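NADP-dependent glyceraldehyde-3-phosphate dehydrogenase (Bacillus halodurans, PDB 3PRL) probably oxidises glyceraldehyde 3-phosphate directly to 3-phosphoglycerate with NADP+, a non-phosphorylating reaction. Local coordinates at residues 146-151 against 476-481; 60-65 against 180-185. All blocks are in the same frame, centred on the assembly; numbering follows the deposited sequence.

Contact 1: residues 146-151 against 476-481; sequences ALVERE and ERVTVL
Arg-150 and Glu-476 lie side by side and point the same way, with NH2 of Arg-150 3.2 Å from OE2 of Glu-476 in a salt bridge. NH2 alone faces the carboxylate, nearer OE2 than OE1, with the two planes 52° apart. Bends at chi2 and chi3 of Arg-150 bring its head back to the neighbouring strand, and its NH1 bonds to OG1 of Thr-474. Next along this face, CG1 of Val-148 lies against CG of Glu-476 (3.8 Å). CG1 of Val-478 in turn meets CB of Ala-146 at 3.9 Å. The other face carries Leu-147, Glu-149, Arg-477 and Thr-479. At its end Glu-151 runs alongside Arg-477, and OE2 of Glu-151 reaches NH1 of Arg-477 at 3.5 Å, a long salt bridge with the planes 60° apart. Both groups have stronger partners on a second subunit: Lys-431 for Glu-151 OE1, and the carbonyl oxygen of Leu-433 for Arg-477 NH2. Near the other end, methyl CD2 of Leu-147 approaches CD1 of Leu-481, while Leu-147 also packs on Leu-147 of a third subunit. The backbones form an antiparallel ladder in which Leu-147 with Thr-479 and Glu-149 with Arg-477 are the hydrogen-bonded pairs; Leu-147 N to Thr-479 O measures 2.8 Å. A water is hydrogen-bonded to Leu-147 O and to Thr-479 OG1. Val-478 to Val-480 also pair in parallel with a strand of the second subunit, as in the oligomerisation domain of aldehyde dehydrogenases. Four nearly straight backbone bonds therefore supply a regular frame; the Arg-150/Glu-476 pair links the two strands, while the Glu-151/Arg-477 pair probably helps join the ladder to the subunit interface.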
loop_
_atom_site.group_PDB
_atom_site.type_symbol
_atom_site.label_atom_id
_atom_site.label_comp_id
_atom_site.label_asym_id
_atom_site.label_seq_id
_atom_site.Cartn_x
_atom_site.Cartn_y
_atom_site.Cartn_z
ATOM N N ALA D 146 0.957 17.077 2.900
ATOM C CA ALA D 146 2.114 16.481 3.547
ATOM C C ALA D 146 2.734 15.443 2.606
ATOM O O ALA D 146 2.018 14.558 2.102
ATOM C CB ALA D 146 1.734 15.873 4.885
ATOM N N LEU D 147 4.025 15.626 2.308
ATOM C CA LEU D 147 4.843 14.646 1.580
ATOM C C LEU D 147 5.584 13.813 2.609
ATOM O O LEU D 147 6.437 14.336 3.349
ATOM C CB LEU D 147 5.866 15.340 0.664
ATOM C CG LEU D 147 5.522 15.783 -0.766
ATOM C CD1 LEU D 147 4.057 16.101 -0.936
ATOM C CD2 LEU D 147 6.378 16.987 -1.185
ATOM N N VAL D 148 5.232 12.530 2.683
ATOM C CA VAL D 148 5.810 11.634 3.678
ATOM C C VAL D 148 6.809 10.729 2.960
ATOM O O VAL D 148 6.490 10.102 1.951
ATOM C CB VAL D 148 4.716 10.837 4.484
ATOM C CG1 VAL D 148 5.320 10.072 5.682
ATOM C CG2 VAL D 148 3.605 11.783 5.006
ATOM N N GLU D 149 8.037 10.704 3.456
ATOM C CA GLU D 149 9.038 9.791 2.936
ATOM C C GLU D 149 9.698 9.058 4.097
ATOM O O GLU D 149 9.336 9.308 5.260
ATOM C CB GLU D 149 10.059 10.547 2.082
ATOM C CG GLU D 149 9.563 10.843 0.664
ATOM C CD GLU D 149 10.450 11.833 -0.101
ATOM O OE1 GLU D 149 10.775 12.917 0.456
ATOM O OE2 GLU D 149 10.822 11.524 -1.270
ATOM N N ARG D 150 10.634 8.150 3.782
ATOM C CA ARG D 150 11.468 7.476 4.777
ATOM C C ARG D 150 12.926 7.941 4.768
ATOM O O ARG D 150 13.548 8.060 3.713
ATOM C CB ARG D 150 11.436 5.958 4.584
ATOM C CG ARG D 150 10.075 5.381 4.830
ATOM C CD ARG D 150 10.159 4.157 5.671
ATOM N NE ARG D 150 9.027 4.154 6.567
ATOM C CZ ARG D 150 9.090 4.116 7.889
ATOM N NH1 ARG D 150 10.254 4.004 8.524
ATOM N NH2 ARG D 150 7.957 4.166 8.574
ATOM N N GLU D 151 13.467 8.149 5.964
ATOM C CA GLU D 151 14.815 8.680 6.162
ATOM C C GLU D 151 15.616 7.676 6.994
ATOM O O GLU D 151 15.089 7.146 7.966
ATOM C CB GLU D 151 14.706 10.026 6.900
ATOM C CG GLU D 151 16.001 10.628 7.485
ATOM C CD GLU D 151 16.852 11.402 6.481
ATOM O OE1 GLU D 151 16.915 11.025 5.298
ATOM O OE2 GLU D 151 17.505 12.381 6.892
ATOM N N GLU D 476 9.852 8.216 9.441
ATOM C CA GLU D 476 9.120 9.109 8.581
ATOM C C GLU D 476 9.766 10.486 8.568
ATOM O O GLU D 476 10.250 10.991 9.592
ATOM C CB GLU D 476 7.641 9.201 8.973
ATOM C CG GLU D 476 6.805 7.986 8.551
ATOM C CD GLU D 476 6.669 6.945 9.645
ATOM O OE1 GLU D 476 7.514 6.905 10.564
ATOM O OE2 GLU D 476 5.700 6.161 9.597
ATOM N N ARG D 477 9.777 11.051 7.373
ATOM C CA ARG D 477 10.271 12.376 7.096
ATOM C C ARG D 477 9.134 13.131 6.422
ATOM O O ARG D 477 8.748 12.802 5.298
ATOM C CB ARG D 477 11.494 12.271 6.180
ATOM C CG ARG D 477 11.982 13.619 5.668
ATOM C CD ARG D 477 13.502 13.739 5.499
ATOM N NE ARG D 477 13.762 15.138 5.771
ATOM C CZ ARG D 477 14.447 15.623 6.800
ATOM N NH1 ARG D 477 15.089 14.834 7.649
ATOM N NH2 ARG D 477 14.520 16.935 6.941
ATOM N N VAL D 478 8.573 14.120 7.109
ATOM C CA VAL D 478 7.383 14.823 6.599
ATOM C C VAL D 478 7.729 16.269 6.196
ATOM O O VAL D 478 8.367 16.987 6.965
ATOM C CB VAL D 478 6.225 14.835 7.655
ATOM C CG1 VAL D 478 4.949 15.490 7.093
ATOM C CG2 VAL D 478 5.929 13.421 8.175
ATOM N N THR D 479 7.320 16.659 4.987
ATOM C CA THR D 479 7.414 18.028 4.518
ATOM C C THR D 479 6.003 18.474 4.191
ATOM O O THR D 479 5.296 17.821 3.400
ATOM C CB THR D 479 8.264 18.155 3.242
ATOM O OG1 THR D 479 9.502 17.474 3.419
ATOM C CG2 THR D 479 8.546 19.610 2.934
ATOM N N VAL D 480 5.572 19.551 4.825
ATOM C CA VAL D 480 4.244 20.069 4.582
ATOM C C VAL D 480 4.353 21.314 3.713
ATOM O O VAL D 480 5.040 22.282 4.078
ATOM C CB VAL D 480 3.534 20.429 5.888
ATOM C CG1 VAL D 480 2.153 20.978 5.583
ATOM C CG2 VAL D 480 3.495 19.243 6.881
ATOM N N LEU D 481 3.700 21.287 2.557
ATOM C CA LEU D 481 3.621 22.468 1.679
ATOM C C LEU D 481 2.248 23.138 1.774
ATOM O O LEU D 481 1.256 22.480 2.140
ATOM C CB LEU D 481 3.922 22.091 0.215
ATOM C CG LEU D 481 5.239 21.392 -0.168
ATOM C CD1 LEU D 481 5.253 20.992 -1.660
ATOM C CD2 LEU D 481 6.453 22.246 0.103
HETATM O O HOH W 1 9.093 14.521 2.995
#

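Contact 2: residues 60-65 against 180-185; sequences DAQKIW and GNTVVF
Gln-62 bends at chi2 (82°), which lays its amide beside the backbone of Gly-180 to Thr-182. Trp-65 holds CG opposite its backbone N (chi1 -179°), and its indole extends to the same turn. The amide end of Gln-62 settles beside backbone: NE2 is 3.2 Å from O of Gly-180 and 3.3 Å from CA of Asn-181. NE2 also lies near N of Thr-182, but both are donors and form no bond. Nearer the helix backbone, methyl CG2 of Thr-182 presses against Gln-62, 3.4 Å from its CA, while CB of Gln-62 touches both branches of the threonine. OG1 of Thr-182 is hydrogen-bonded to O of Ala-58, one turn back in the helix, so its two branches make one polar and one apolar contact. The pyrrole side of Trp-65 meets the turn obliquely, with CD1 3.4 Å from O of Asn-181 and 3.8 Å from C of Gly-180. Its NE1 bonds to O of Leu-177 in helix 167-178, while Arg-73 and Leu-76 of helix 70-86 also touch the indole. Gly-180, with positive phi (98°), ends helix 167-178 in a Schellman motif. The amide of Asn-181 bonds to other parts of the fold: OD1 takes a bond from Gly-154 N, and ND2 gives bonds to the oxygens of Ala-176 and Met-473. The contact thus packs the end of helix 48-65 against the turn from helix 167-178 into strand 182-186, within the cofactor-binding domain. Trp-65 bonds to helix 167-178 and Thr-182 to helix 48-65, so polar links run in both directions across a close-packed joint.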
loop_
_atom_site.group_PDB
_atom_site.type_symbol
_atom_site.label_atom_id
_atom_site.label_comp_id
_atom_site.label_asym_id
_atom_site.label_seq_id
_atom_site.Cartn_x
_atom_site.Cartn_y
_atom_site.Cartn_z
ATOM N N ASP D 60 30.369 10.153 9.957
ATOM C CA ASP D 60 30.806 11.125 8.957
ATOM C C ASP D 60 30.493 10.634 7.559
ATOM O O ASP D 60 30.077 11.411 6.706
ATOM C CB ASP D 60 32.294 11.439 9.101
ATOM C CG ASP D 60 32.617 12.172 10.397
ATOM O OD1 ASP D 60 31.692 12.687 11.065
ATOM O OD2 ASP D 60 33.808 12.229 10.744
ATOM N N ALA D 61 30.684 9.340 7.323
ATOM C CA ALA D 61 30.352 8.749 6.030
ATOM C C ALA D 61 28.836 8.632 5.806
ATOM O O ALA D 61 28.377 8.629 4.669
ATOM C CB ALA D 61 31.027 7.408 5.881
ATOM N N GLN D 62 28.074 8.527 6.892
ATOM C CA GLN D 62 26.594 8.563 6.850
ATOM C C GLN D 62 26.052 9.759 6.062
ATOM O O GLN D 62 25.065 9.636 5.332
ATOM C CB GLN D 62 26.021 8.543 8.284
ATOM C CG GLN D 62 24.663 9.264 8.516
ATOM C CD GLN D 62 23.459 8.420 8.133
ATOM O OE1 GLN D 62 22.382 8.947 7.853
ATOM N NE2 GLN D 62 23.639 7.105 8.112
ATOM N N LYS D 63 26.704 10.910 6.200
ATOM C CA LYS D 63 26.216 12.139 5.563
ATOM C C LYS D 63 26.549 12.193 4.057
ATOM O O LYS D 63 25.866 12.880 3.288
ATOM C CB LYS D 63 26.727 13.381 6.312
ATOM C CG LYS D 63 26.706 13.235 7.843
ATOM C CD LYS D 63 26.902 14.557 8.572
ATOM C CE LYS D 63 27.439 14.349 9.990
ATOM N NZ LYS D 63 28.934 14.148 10.017
ATOM N N ILE D 64 27.576 11.453 3.638
ATOM C CA ILE D 64 27.909 11.346 2.206
ATOM C C ILE D 64 27.067 10.233 1.554
ATOM O O ILE D 64 26.394 10.452 0.547
ATOM C CB ILE D 64 29.451 11.154 1.976
ATOM C CG1 ILE D 64 30.200 12.465 2.282
ATOM C CG2 ILE D 64 29.764 10.649 0.546
ATOM C CD1 ILE D 64 31.575 12.290 2.912
ATOM N N TRP D 65 27.090 9.056 2.166
ATOM C CA TRP D 65 26.329 7.902 1.694
ATOM C C TRP D 65 24.818 8.156 1.525
ATOM O O TRP D 65 24.242 7.821 0.477
ATOM C CB TRP D 65 26.557 6.736 2.651
ATOM C CG TRP D 65 25.868 5.484 2.283
ATOM C CD1 TRP D 65 24.883 4.849 2.995
ATOM C CD2 TRP D 65 26.109 4.686 1.122
ATOM N NE1 TRP D 65 24.495 3.704 2.342
ATOM C CE2 TRP D 65 25.234 3.577 1.190
ATOM C CE3 TRP D 65 26.973 4.804 0.025
ATOM C CZ2 TRP D 65 25.192 2.596 0.195
ATOM C CZ3 TRP D 65 26.942 3.818 -0.960
ATOM C CH2 TRP D 65 26.061 2.732 -0.870
ATOM N N GLY D 180 20.298 3.915 3.527
ATOM C CA GLY D 180 21.105 5.107 3.713
ATOM C C GLY D 180 21.687 5.305 5.091
ATOM O O GLY D 180 22.176 6.390 5.406
ATOM N N ASN D 181 21.636 4.254 5.910
ATOM C CA ASN D 181 22.318 4.216 7.215
ATOM C C ASN D 181 23.760 3.777 6.988
ATOM O O ASN D 181 24.099 3.342 5.905
ATOM C CB ASN D 181 21.624 3.215 8.149
ATOM C CG ASN D 181 20.169 3.584 8.431
ATOM O OD1 ASN D 181 19.897 4.381 9.326
ATOM N ND2 ASN D 181 19.227 2.991 7.671
ATOM N N THR D 182 24.605 3.909 8.012
ATOM C CA THR D 182 25.908 3.246 8.018
ATOM C C THR D 182 25.921 2.158 9.105
ATOM O O THR D 182 25.000 2.082 9.923
ATOM C CB THR D 182 27.081 4.244 8.129
ATOM O OG1 THR D 182 26.941 5.039 9.315
ATOM C CG2 THR D 182 27.095 5.156 6.911
ATOM N N VAL D 183 26.937 1.296 9.081
ATOM C CA VAL D 183 26.959 0.145 9.971
ATOM C C VAL D 183 28.232 0.024 10.799
ATOM O O VAL D 183 29.366 0.119 10.296
ATOM C CB VAL D 183 26.651 -1.186 9.235
ATOM C CG1 VAL D 183 26.818 -2.359 10.165
ATOM C CG2 VAL D 183 25.234 -1.200 8.668
ATOM N N VAL D 184 28.024 -0.175 12.094
ATOM C CA VAL D 184 29.044 -0.769 12.943
ATOM C C VAL D 184 28.668 -2.240 13.109
ATOM O O VAL D 184 27.604 -2.555 13.648
ATOM C CB VAL D 184 29.168 -0.026 14.282
ATOM C CG1 VAL D 184 30.153 -0.728 15.195
ATOM C CG2 VAL D 184 29.640 1.375 14.019
ATOM N N PHE D 185 29.514 -3.118 12.568
ATOM C CA PHE D 185 29.290 -4.565 12.549
ATOM C C PHE D 185 30.121 -5.292 13.614
ATOM O O PHE D 185 31.359 -5.259 13.581
ATOM C CB PHE D 185 29.624 -5.140 11.166
ATOM C CG PHE D 185 29.471 -6.663 11.060
ATOM C CD1 PHE D 185 28.410 -7.329 11.691
ATOM C CD2 PHE D 185 30.379 -7.421 10.309
ATOM C CE1 PHE D 185 28.260 -8.709 11.613
ATOM C CE2 PHE D 185 30.227 -8.813 10.205
ATOM C CZ PHE D 185 29.167 -9.461 10.858
#

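The two contacts lie on the same side of the chain's centre, their centres 21 Å apart and their nearest atoms about 6 Å apart without touching. Strand 144-159 connects them: contact 1 uses its early part, paired with strand 474-482, and its later part runs parallel to strand 182-186 of contact 2. In sequence the segments alternate, 60-65, 146-151, 180-185 and 476-481, so the two pairings cross along the chain. One sheet thereby continues from the subunit interface at contact 1 into the region that binds NADP, where contact 2 sets a helix against the start of a strand away from the annotated cofactor residues.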